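Local coordinates for protein tyrocidine synthase 3 (Brevibacillus parabrevis, PDB 4MRT) that probably serves, through its peptidyl carrier domain, as the phosphopantetheine-bearing shuttle that carries amino acid and peptide intermediates during tyrocidine assembly, at residues Ser16-Ile21 with Ala75-Val80; Glu23-Val28 with Ala51-Arg56; Gly42-Ala47 with Val66-Pro71. The protein carries 1 engineered substitution. All blocks are in the same frame, centred on the assembly; numbering follows the deposited sequence.

Interaction 1: residues Ser16-Ile21 with Ala75-Val80; sequences SKLAEI and ALAQYV
L18, on helix 13-26, drives the tip of one branch against the backbone of helix 73-81, and nearly all of the contact with segment 75-80 passes through that single methyl. Its CD1 comes to 3.4 Å from A77 N. The same methyl lies 3.5 Å from A77 CA, tighter than ordinary carbon-carbon contact, so the leucine is pressed onto the helix surface where the small alanine side chain exposes the main chain. The CB of A77 flanks the methyl, 3.8 Å from L18 CD1. From the neighbouring residue, L76 CB approaches L18 CD1 at 4.1 Å, and the methyl is thus seated over the link between L76 and A77. The L18 side chain gets there with CG anti to its carbonyl carbon (chi1 -73°) and an extended chi2 of 179°, which carries CD1 straight out from its own helix. The pairing joins the first and last of the four helices of the carrier-protein fold, with CA atoms of L18 and A77 7.1 Å apart, and no hydrogen bond links the two segments. All three residues are buried. V80 adds a little cover one turn further along helix 73-81, beyond direct touch. L18 also leans on V54 of helix 44-58, while the side chain of L76 turns on to L67 of helix 64-69, and A77 packs back against V14 and E15 near the start of helix 13-26.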
loop_
_atom_site.group_PDB
_atom_site.type_symbol
_atom_site.label_atom_id
_atom_site.label_comp_id
_atom_site.label_asym_id
_atom_site.label_seq_id
_atom_site.Cartn_x
_atom_site.Cartn_y
_atom_site.Cartn_z
ATOM N N SER A 16 17.729 -3.486 -20.011
ATOM C CA SER A 16 18.344 -4.620 -19.327
ATOM C C SER A 16 18.776 -4.226 -17.922
ATOM O O SER A 16 18.568 -4.990 -16.994
ATOM C CB SER A 16 19.511 -5.229 -20.131
ATOM O OG SER A 16 20.123 -4.251 -20.947
ATOM N N LYS A 17 19.323 -3.025 -17.775
ATOM C CA LYS A 17 19.763 -2.518 -16.492
ATOM C C LYS A 17 18.583 -2.320 -15.529
ATOM O O LYS A 17 18.625 -2.758 -14.381
ATOM C CB LYS A 17 20.521 -1.199 -16.695
ATOM C CG LYS A 17 21.105 -0.592 -15.440
ATOM C CD LYS A 17 21.903 -1.636 -14.671
ATOM C CE LYS A 17 23.122 -1.052 -13.973
ATOM N NZ LYS A 17 24.294 -1.967 -14.109
ATOM N N LEU A 18 17.525 -1.685 -16.020
ATOM C CA LEU A 18 16.299 -1.536 -15.260
ATOM C C LEU A 18 15.716 -2.883 -14.857
ATOM O O LEU A 18 15.160 -3.023 -13.762
ATOM C CB LEU A 18 15.271 -0.747 -16.073
ATOM C CG LEU A 18 15.581 0.739 -16.203
ATOM C CD1 LEU A 18 14.528 1.441 -17.051
ATOM C CD2 LEU A 18 15.706 1.387 -14.830
ATOM N N ALA A 19 15.836 -3.869 -15.747
ATOM C CA ALA A 19 15.414 -5.231 -15.424
ATOM C C ALA A 19 16.257 -5.759 -14.289
ATOM O O ALA A 19 15.732 -6.423 -13.400
ATOM C CB ALA A 19 15.503 -6.147 -16.631
ATOM N N GLU A 20 17.553 -5.435 -14.294
ATOM C CA GLU A 20 18.467 -5.943 -13.266
ATOM C C GLU A 20 18.142 -5.266 -11.945
ATOM O O GLU A 20 18.126 -5.894 -10.885
ATOM C CB GLU A 20 19.951 -5.720 -13.619
ATOM C CG GLU A 20 20.469 -6.236 -14.973
ATOM C CD GLU A 20 19.776 -7.479 -15.543
ATOM O OE1 GLU A 20 19.521 -8.444 -14.785
ATOM O OE2 GLU A 20 19.522 -7.512 -16.781
ATOM N N ILE A 21 17.877 -3.973 -12.016
ATOM C CA ILE A 21 17.432 -3.240 -10.847
ATOM C C ILE A 21 16.127 -3.832 -10.263
ATOM O O ILE A 21 16.025 -4.070 -9.057
ATOM C CB ILE A 21 17.246 -1.749 -11.175
ATOM C CG1 ILE A 21 18.614 -1.102 -11.398
ATOM C CG2 ILE A 21 16.503 -1.054 -10.048
ATOM C CD1 ILE A 21 18.587 0.283 -12.015
ATOM N N ALA A 75 8.374 1.438 -20.681
ATOM C CA ALA A 75 7.975 2.821 -20.429
ATOM C C ALA A 75 9.020 3.551 -19.611
ATOM O O ALA A 75 9.406 4.677 -19.953
ATOM C CB ALA A 75 6.624 2.883 -19.750
ATOM N N LEU A 76 9.492 2.907 -18.541
ATOM C CA LEU A 76 10.464 3.529 -17.655
ATOM C C LEU A 76 11.798 3.817 -18.310
ATOM O O LEU A 76 12.409 4.839 -18.025
ATOM C CB LEU A 76 10.707 2.687 -16.409
ATOM C CG LEU A 76 10.296 3.382 -15.117
ATOM C CD1 LEU A 76 8.777 3.440 -15.040
ATOM C CD2 LEU A 76 10.893 2.654 -13.917
ATOM N N ALA A 77 12.278 2.858 -19.108
ATOM C CA ALA A 77 13.474 3.037 -19.934
ATOM C C ALA A 77 13.321 4.270 -20.831
ATOM O O ALA A 77 14.222 5.110 -20.891
ATOM C CB ALA A 77 13.732 1.797 -20.781
ATOM N N GLN A 78 12.171 4.378 -21.502
ATOM C CA GLN A 78 11.867 5.524 -22.368
ATOM C C GLN A 78 12.060 6.817 -21.609
ATOM O O GLN A 78 12.859 7.644 -22.005
ATOM C CB GLN A 78 10.435 5.448 -22.903
ATOM N N TYR A 79 11.336 6.947 -20.490
ATOM C CA TYR A 79 11.415 8.105 -19.592
ATOM C C TYR A 79 12.848 8.398 -19.138
ATOM O O TYR A 79 13.294 9.529 -19.177
ATOM C CB TYR A 79 10.527 7.863 -18.358
ATOM C CG TYR A 79 10.373 9.062 -17.448
ATOM C CD1 TYR A 79 11.267 9.293 -16.394
ATOM C CD2 TYR A 79 9.322 9.968 -17.633
ATOM C CE1 TYR A 79 11.122 10.404 -15.554
ATOM C CE2 TYR A 79 9.164 11.070 -16.804
ATOM C CZ TYR A 79 10.060 11.288 -15.768
ATOM O OH TYR A 79 9.896 12.396 -14.957
ATOM N N VAL A 80 13.556 7.367 -18.693
ATOM C CA VAL A 80 14.929 7.519 -18.215
ATOM C C VAL A 80 15.881 7.942 -19.337
ATOM O O VAL A 80 16.692 8.857 -19.152
ATOM C CB VAL A 80 15.441 6.217 -17.557
ATOM C CG1 VAL A 80 16.948 6.239 -17.382
ATOM C CG2 VAL A 80 14.754 6.010 -16.212
#

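Interaction 2: residues Glu23-Val28 with Ala51-Arg56; sequences ERVLGV and AAQVHR
Q53 reaches from helix 44-58 to the end of helix 13-26, where its amide meets V25 on one side and R24 on the other. Its CG stands anti to the carbonyl carbon (chi1 -43°), and a bend at chi2 swings the amide toward segment 23-28. The closer approach is on the solvent side, where the exposed R24 crosses the glutamine with guanidinium and amide planes 30° apart. The amide comes to the edge of the guanidinium, and the aliphatic CD of R24 lies 3.3 Å from Q53 NE2 as modelled. On the V25 side the touch is loose van der Waals contact, the CG2 methyl sliding past the end of the Q53 amide at about 4.2 Å, while V25 itself packs on K46 and V50 of helix 44-58. The CA atoms of V25 and Q53 are 9.4 Å apart, so the span between the helices is bridged mainly by the length of Q53, met by R24. Just beyond, helix 13-26 stops and G27 takes positive phi (64°). R56 forms a salt bridge with an acidic side chain of the other protein chain. Within the four-helix carrier fold, the contact lies at the surface between helices 13-26 and 44-58, with I21 of helix 13-26 also packing on Q53.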
loop_
_atom_site.group_PDB
_atom_site.type_symbol
_atom_site.label_atom_id
_atom_site.label_comp_id
_atom_site.label_asym_id
_atom_site.label_seq_id
_atom_site.Cartn_x
_atom_site.Cartn_y
_atom_site.Cartn_z
ATOM N N GLU A 23 14.792 -6.843 -10.749
ATOM C CA GLU A 23 15.045 -8.219 -10.301
ATOM C C GLU A 23 15.659 -8.252 -8.910
ATOM O O GLU A 23 15.285 -9.057 -8.066
ATOM C CB GLU A 23 15.956 -8.946 -11.308
ATOM C CG GLU A 23 15.228 -9.295 -12.594
ATOM C CD GLU A 23 16.137 -9.803 -13.702
ATOM O OE1 GLU A 23 15.599 -10.165 -14.770
ATOM O OE2 GLU A 23 17.374 -9.834 -13.503
ATOM N N ARG A 24 16.605 -7.358 -8.687
ATOM C CA ARG A 24 17.287 -7.239 -7.413
ATOM C C ARG A 24 16.364 -6.688 -6.315
ATOM O O ARG A 24 16.432 -7.130 -5.173
ATOM C CB ARG A 24 18.515 -6.342 -7.629
ATOM C CG ARG A 24 18.955 -5.415 -6.511
ATOM C CD ARG A 24 19.646 -4.217 -7.144
ATOM N NE ARG A 24 20.674 -4.643 -8.106
ATOM C CZ ARG A 24 21.095 -3.934 -9.157
ATOM N NH1 ARG A 24 20.587 -2.739 -9.430
ATOM N NH2 ARG A 24 22.038 -4.425 -9.955
ATOM N N VAL A 25 15.513 -5.721 -6.671
ATOM C CA VAL A 25 14.563 -5.126 -5.725
ATOM C C VAL A 25 13.475 -6.150 -5.391
ATOM O O VAL A 25 13.154 -6.361 -4.231
ATOM C CB VAL A 25 14.002 -3.778 -6.262
ATOM C CG1 VAL A 25 12.803 -3.282 -5.445
ATOM C CG2 VAL A 25 15.074 -2.712 -6.226
ATOM N N LEU A 26 12.953 -6.831 -6.399
ATOM C CA LEU A 26 11.848 -7.749 -6.220
ATOM C C LEU A 26 12.224 -9.195 -5.860
ATOM O O LEU A 26 11.359 -9.972 -5.454
ATOM C CB LEU A 26 11.007 -7.769 -7.486
ATOM C CG LEU A 26 10.427 -6.433 -7.935
ATOM C CD1 LEU A 26 9.867 -6.541 -9.332
ATOM C CD2 LEU A 26 9.371 -5.972 -6.950
ATOM N N GLY A 27 13.487 -9.578 -6.022
ATOM C CA GLY A 27 13.900 -10.986 -5.791
ATOM C C GLY A 27 13.252 -11.951 -6.761
ATOM O O GLY A 27 12.826 -13.050 -6.382
ATOM N N VAL A 28 13.126 -11.532 -8.021
ATOM C CA VAL A 28 12.530 -12.386 -9.039
ATOM C C VAL A 28 13.407 -12.278 -10.267
ATOM O O VAL A 28 14.020 -11.241 -10.514
ATOM C CB VAL A 28 11.029 -12.063 -9.363
ATOM C CG1 VAL A 28 10.333 -11.357 -8.201
ATOM C CG2 VAL A 28 10.865 -11.256 -10.641
ATOM N N ALA A 51 13.118 3.803 -7.607
ATOM C CA ALA A 51 13.405 5.202 -7.927
ATOM C C ALA A 51 14.761 5.681 -7.379
ATOM O O ALA A 51 15.489 6.431 -8.045
ATOM C CB ALA A 51 12.279 6.093 -7.413
ATOM N N ALA A 52 15.113 5.249 -6.173
ATOM C CA ALA A 52 16.445 5.547 -5.627
ATOM C C ALA A 52 17.594 5.000 -6.520
ATOM O O ALA A 52 18.593 5.691 -6.764
ATOM C CB ALA A 52 16.573 5.016 -4.213
ATOM N N GLN A 53 17.442 3.779 -7.013
ATOM C CA GLN A 53 18.496 3.152 -7.809
ATOM C C GLN A 53 18.559 3.704 -9.233
ATOM O O GLN A 53 19.621 3.662 -9.856
ATOM C CB GLN A 53 18.341 1.634 -7.835
ATOM C CG GLN A 53 18.008 1.086 -6.469
ATOM C CD GLN A 53 18.534 -0.292 -6.197
ATOM O OE1 GLN A 53 18.571 -0.725 -5.045
ATOM N NE2 GLN A 53 18.935 -0.996 -7.239
ATOM N N VAL A 54 17.438 4.209 -9.751
ATOM C CA VAL A 54 17.451 4.896 -11.048
ATOM C C VAL A 54 18.218 6.216 -10.932
ATOM O O VAL A 54 18.959 6.574 -11.833
ATOM C CB VAL A 54 16.027 5.139 -11.593
ATOM C CG1 VAL A 54 16.004 6.212 -12.684
ATOM C CG2 VAL A 54 15.438 3.847 -12.118
ATOM N N HIS A 55 18.047 6.932 -9.824
ATOM C CA HIS A 55 18.801 8.162 -9.607
ATOM C C HIS A 55 20.290 7.890 -9.429
ATOM O O HIS A 55 21.110 8.640 -9.929
ATOM C CB HIS A 55 18.294 8.936 -8.393
ATOM C CG HIS A 55 18.854 10.323 -8.300
ATOM N ND1 HIS A 55 19.961 10.631 -7.539
ATOM C CD2 HIS A 55 18.474 11.480 -8.893
ATOM C CE1 HIS A 55 20.226 11.919 -7.655
ATOM N NE2 HIS A 55 19.339 12.458 -8.472
ATOM N N ARG A 56 20.625 6.829 -8.707
ATOM C CA ARG A 56 22.014 6.425 -8.512
ATOM C C ARG A 56 22.682 5.984 -9.819
ATOM O O ARG A 56 23.866 6.240 -10.041
ATOM C CB ARG A 56 22.088 5.301 -7.476
ATOM C CG ARG A 56 23.422 4.569 -7.427
ATOM C CD ARG A 56 23.565 3.689 -6.190
ATOM N NE ARG A 56 22.276 3.156 -5.737
ATOM C CZ ARG A 56 21.758 3.312 -4.516
ATOM N NH1 ARG A 56 22.418 3.968 -3.559
ATOM N NH2 ARG A 56 20.566 2.786 -4.239
#

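Interaction 3: residues Gly42-Ala47 with Val66-Pro71; sequences GHALKA and VLFAQP. Engineered in segment 42-47: A44 (natural residue Ser). With COA (coenzyme A), chain D.
The phosphopantetheine attachment site of this carrier-protein fold lies at the start of helix 44-58, and here helix 64-69 packs beside it, with coenzyme A bound over both. A44 is an engineered alanine at the position of the natural serine, which in carrier proteins is the residue that receives the phosphopantetheine arm. H43 occupies the N-cap position before the helix. The backbone N of A44 donates a hydrogen bond to O5A, a phosphate oxygen of coenzyme A, at 2.9 Å with an N-H...O angle of 155°; negative charge here would probably be favoured by the helix N-terminus. The CB of H43 sits 3.2 Å from the same O5A.

Between the protein segments the contact is apolar and largely buried. A47 points toward helix 64-69, its CB 3.8 Å from L67 CD2. L67 brings CD2 there with CG anti to the backbone N (chi1 -180°), and the methyl also touches the A47 carbonyl oxygen. F68 lies between protein and ligand: the edge of its ring meets A44, with CZ 4.3 Å from A44 CA, while its CE2 comes to 4.3 Å from A47 CB. F38 stacks with this ring, and K65 completes the coenzyme pocket together with A69. An apolar side chain of the other protein chain also packs on F68, and coenzyme A is hydrogen-bonded to that chain too. Over one face of the F68 ring, displaced toward its rim, runs the pantetheine chain, whose C6P lies 3.3 Å from F68 CG.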
loop_
_atom_site.group_PDB
_atom_site.type_symbol
_atom_site.label_atom_id
_atom_site.label_comp_id
_atom_site.label_asym_id
_atom_site.label_seq_id
_atom_site.Cartn_x
_atom_site.Cartn_y
_atom_site.Cartn_z
ATOM N N GLY A 42 5.801 -6.022 -7.035
ATOM C CA GLY A 42 6.065 -4.641 -6.686
ATOM C C GLY A 42 4.982 -4.102 -5.756
ATOM O O GLY A 42 3.841 -4.579 -5.751
ATOM N N HIS A 43 5.383 -3.139 -4.951
ATOM C CA HIS A 43 4.485 -2.359 -4.101
ATOM C C HIS A 43 5.247 -1.084 -3.748
ATOM O O HIS A 43 6.395 -0.919 -4.167
ATOM C CB HIS A 43 4.011 -3.157 -2.872
ATOM C CG HIS A 43 5.110 -3.810 -2.105
ATOM N ND1 HIS A 43 5.779 -3.174 -1.086
ATOM C CD2 HIS A 43 5.666 -5.039 -2.212
ATOM C CE1 HIS A 43 6.707 -3.978 -0.601
ATOM N NE2 HIS A 43 6.660 -5.119 -1.268
ATOM N N ALA A 44 4.614 -0.188 -2.987
ATOM C CA ALA A 44 5.086 1.167 -2.835
ATOM C C ALA A 44 6.492 1.279 -2.307
ATOM O O ALA A 44 7.268 2.055 -2.828
ATOM C CB ALA A 44 4.153 1.941 -1.935
ATOM N N LEU A 45 6.788 0.554 -1.239
ATOM C CA LEU A 45 8.092 0.592 -0.642
ATOM C C LEU A 45 9.159 0.192 -1.668
ATOM O O LEU A 45 10.170 0.875 -1.796
ATOM C CB LEU A 45 8.173 -0.301 0.622
ATOM C CG LEU A 45 9.442 -0.036 1.458
ATOM C CD1 LEU A 45 9.542 1.450 1.775
ATOM C CD2 LEU A 45 9.483 -0.884 2.734
ATOM N N LYS A 46 8.910 -0.874 -2.402
ATOM C CA LYS A 46 9.846 -1.319 -3.444
ATOM C C LYS A 46 9.901 -0.355 -4.644
ATOM O O LYS A 46 10.926 -0.264 -5.298
ATOM C CB LYS A 46 9.514 -2.723 -3.908
ATOM C CG LYS A 46 9.855 -3.781 -2.874
ATOM C CD LYS A 46 9.526 -5.152 -3.420
ATOM C CE LYS A 46 9.766 -6.287 -2.434
ATOM N NZ LYS A 46 10.904 -6.003 -1.535
ATOM N N ALA A 47 8.808 0.372 -4.920
ATOM C CA ALA A 47 8.836 1.405 -5.955
ATOM C C ALA A 47 9.831 2.508 -5.569
ATOM O O ALA A 47 10.504 3.046 -6.447
ATOM C CB ALA A 47 7.436 1.983 -6.198
ATOM N N VAL A 66 4.976 8.655 -12.047
ATOM C CA VAL A 66 5.336 8.097 -13.349
ATOM C C VAL A 66 5.470 6.575 -13.315
ATOM O O VAL A 66 4.959 5.885 -14.203
ATOM C CB VAL A 66 6.628 8.747 -13.881
ATOM C CG1 VAL A 66 7.155 7.987 -15.099
ATOM C CG2 VAL A 66 6.348 10.206 -14.219
ATOM N N LEU A 67 6.138 6.038 -12.296
ATOM C CA LEU A 67 6.250 4.591 -12.151
ATOM C C LEU A 67 4.876 3.934 -12.004
ATOM O O LEU A 67 4.588 2.902 -12.612
ATOM C CB LEU A 67 7.159 4.268 -10.966
ATOM C CG LEU A 67 7.436 2.805 -10.623
ATOM C CD1 LEU A 67 7.619 1.911 -11.842
ATOM C CD2 LEU A 67 8.673 2.756 -9.745
ATOM N N PHE A 68 3.997 4.556 -11.224
ATOM C CA PHE A 68 2.636 4.021 -11.046
ATOM C C PHE A 68 1.771 4.116 -12.300
ATOM O O PHE A 68 0.929 3.255 -12.555
ATOM C CB PHE A 68 1.958 4.742 -9.881
ATOM C CG PHE A 68 2.306 4.167 -8.561
ATOM C CD1 PHE A 68 1.565 3.109 -8.043
ATOM C CD2 PHE A 68 3.370 4.657 -7.836
ATOM C CE1 PHE A 68 1.885 2.573 -6.821
ATOM C CE2 PHE A 68 3.695 4.110 -6.612
ATOM C CZ PHE A 68 2.958 3.075 -6.100
ATOM N N ALA A 69 1.967 5.191 -13.063
ATOM C CA ALA A 69 1.178 5.469 -14.256
ATOM C C ALA A 69 1.497 4.517 -15.417
ATOM O O ALA A 69 0.607 4.137 -16.157
ATOM C CB ALA A 69 1.410 6.907 -14.685
ATOM N N GLN A 70 2.773 4.148 -15.558
ATOM C CA GLN A 70 3.251 3.308 -16.642
ATOM C C GLN A 70 4.330 2.326 -16.072
ATOM O O GLN A 70 5.517 2.509 -16.283
ATOM C CB GLN A 70 3.788 4.192 -17.777
ATOM C CG GLN A 70 4.985 5.049 -17.403
ATOM C CD GLN A 70 5.221 6.234 -18.337
ATOM O OE1 GLN A 70 4.283 6.838 -18.845
ATOM N NE2 GLN A 70 6.494 6.604 -18.516
ATOM N N PRO A 71 3.888 1.298 -15.320
ATOM C CA PRO A 71 4.716 0.410 -14.489
ATOM C C PRO A 71 5.346 -0.742 -15.259
ATOM O O PRO A 71 5.194 -1.913 -14.863
ATOM C CB PRO A 71 3.714 -0.149 -13.490
ATOM C CG PRO A 71 2.478 -0.268 -14.290
ATOM C CD PRO A 71 2.471 0.911 -15.239
HETATM N N1A COA D . -5.269 6.048 -2.234
HETATM C C2A COA D . -5.707 5.241 -1.247
HETATM N N3A COA D . -5.752 3.913 -1.329
HETATM C C4A COA D . -5.366 3.297 -2.475
HETATM C C5A COA D . -4.891 4.098 -3.607
HETATM C C6A COA D . -4.860 5.550 -3.425
HETATM N N6A COA D . -4.431 6.337 -4.431
HETATM N N7A COA D . -4.570 3.248 -4.602
HETATM C C8A COA D . -4.841 2.002 -4.155
HETATM N N9A COA D . -5.327 2.043 -2.892
HETATM C C1B COA D . -5.690 0.884 -2.040
HETATM C C2B COA D . -6.282 -0.279 -2.815
HETATM O O2B COA D . -7.396 -0.793 -2.057
HETATM C C3B COA D . -5.146 -1.293 -2.802
HETATM O O3B COA D . -5.593 -2.641 -2.824
HETATM P P3B COA D . -5.452 -3.606 -4.116
HETATM O O7A COA D . -5.393 -4.999 -3.570
HETATM O O8A COA D . -6.698 -3.386 -4.931
HETATM O O9A COA D . -4.215 -3.131 -4.808
HETATM C C4B COA D . -4.533 -1.014 -1.449
HETATM O O4B COA D . -4.506 0.389 -1.373
HETATM C C5B COA D . -3.150 -1.572 -1.227
HETATM O O5B COA D . -2.577 -0.887 -0.116
HETATM P P1A COA D . -1.071 -1.268 0.289
HETATM O O1A COA D . -1.003 -2.746 0.537
HETATM O O2A COA D . -0.680 -0.358 1.426
HETATM O O3A COA D . -0.291 -0.979 -1.067
HETATM P P2A COA D . 1.115 -0.204 -1.145
HETATM O O4A COA D . 1.846 -0.141 0.190
HETATM O O5A COA D . 1.889 -0.818 -2.322
HETATM O O6A COA D . 0.766 1.310 -1.632
HETATM C CBP COA D . -0.524 3.372 -1.989
HETATM C CCP COA D . -0.540 1.850 -1.784
HETATM C CDP COA D . 0.661 4.230 -1.569
HETATM C CEP COA D . -1.819 4.032 -2.391
HETATM C CAP COA D . 0.022 3.287 -3.489
HETATM O OAP COA D . -0.700 2.350 -4.307
HETATM C C9P COA D . 0.035 4.589 -4.310
HETATM O O9P COA D . 0.821 5.505 -4.066
HETATM N N8P COA D . -0.849 4.711 -5.306
HETATM C C7P COA D . -0.981 5.942 -6.082
HETATM C C6P COA D . -0.116 5.958 -7.333
HETATM C C5P COA D . -0.401 7.199 -8.173
HETATM O O5P COA D . 0.017 8.262 -7.751
HETATM N N4P COA D . -1.069 7.064 -9.344
HETATM C C3P COA D . -1.418 8.195 -10.221
HETATM C C2P COA D . -0.764 8.164 -11.609
HETATM S S1P COA D . -1.043 9.722 -12.531
#

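The three contacts tie together the four helices of one small domain. Interactions 1 and 2 share helix 13-26, with centres about 10 Å apart, and meet where V80 CG2 touches V54 CG1 at 3.7 Å. Interactions 2 and 3 share helix 44-58, and L26 CD2 reaches K46 CD at 3.6 Å. Interaction 1 joins interaction 3 through Y79 CD2 and V66 CG1, 3.9 Å apart, carrying the packing from helix 73-81 to helix 64-69. Interaction 3 alone touches coenzyme A; the side chains of L76 in interaction 1 and V25 in interaction 2 remain about 11 and 12 Å from it.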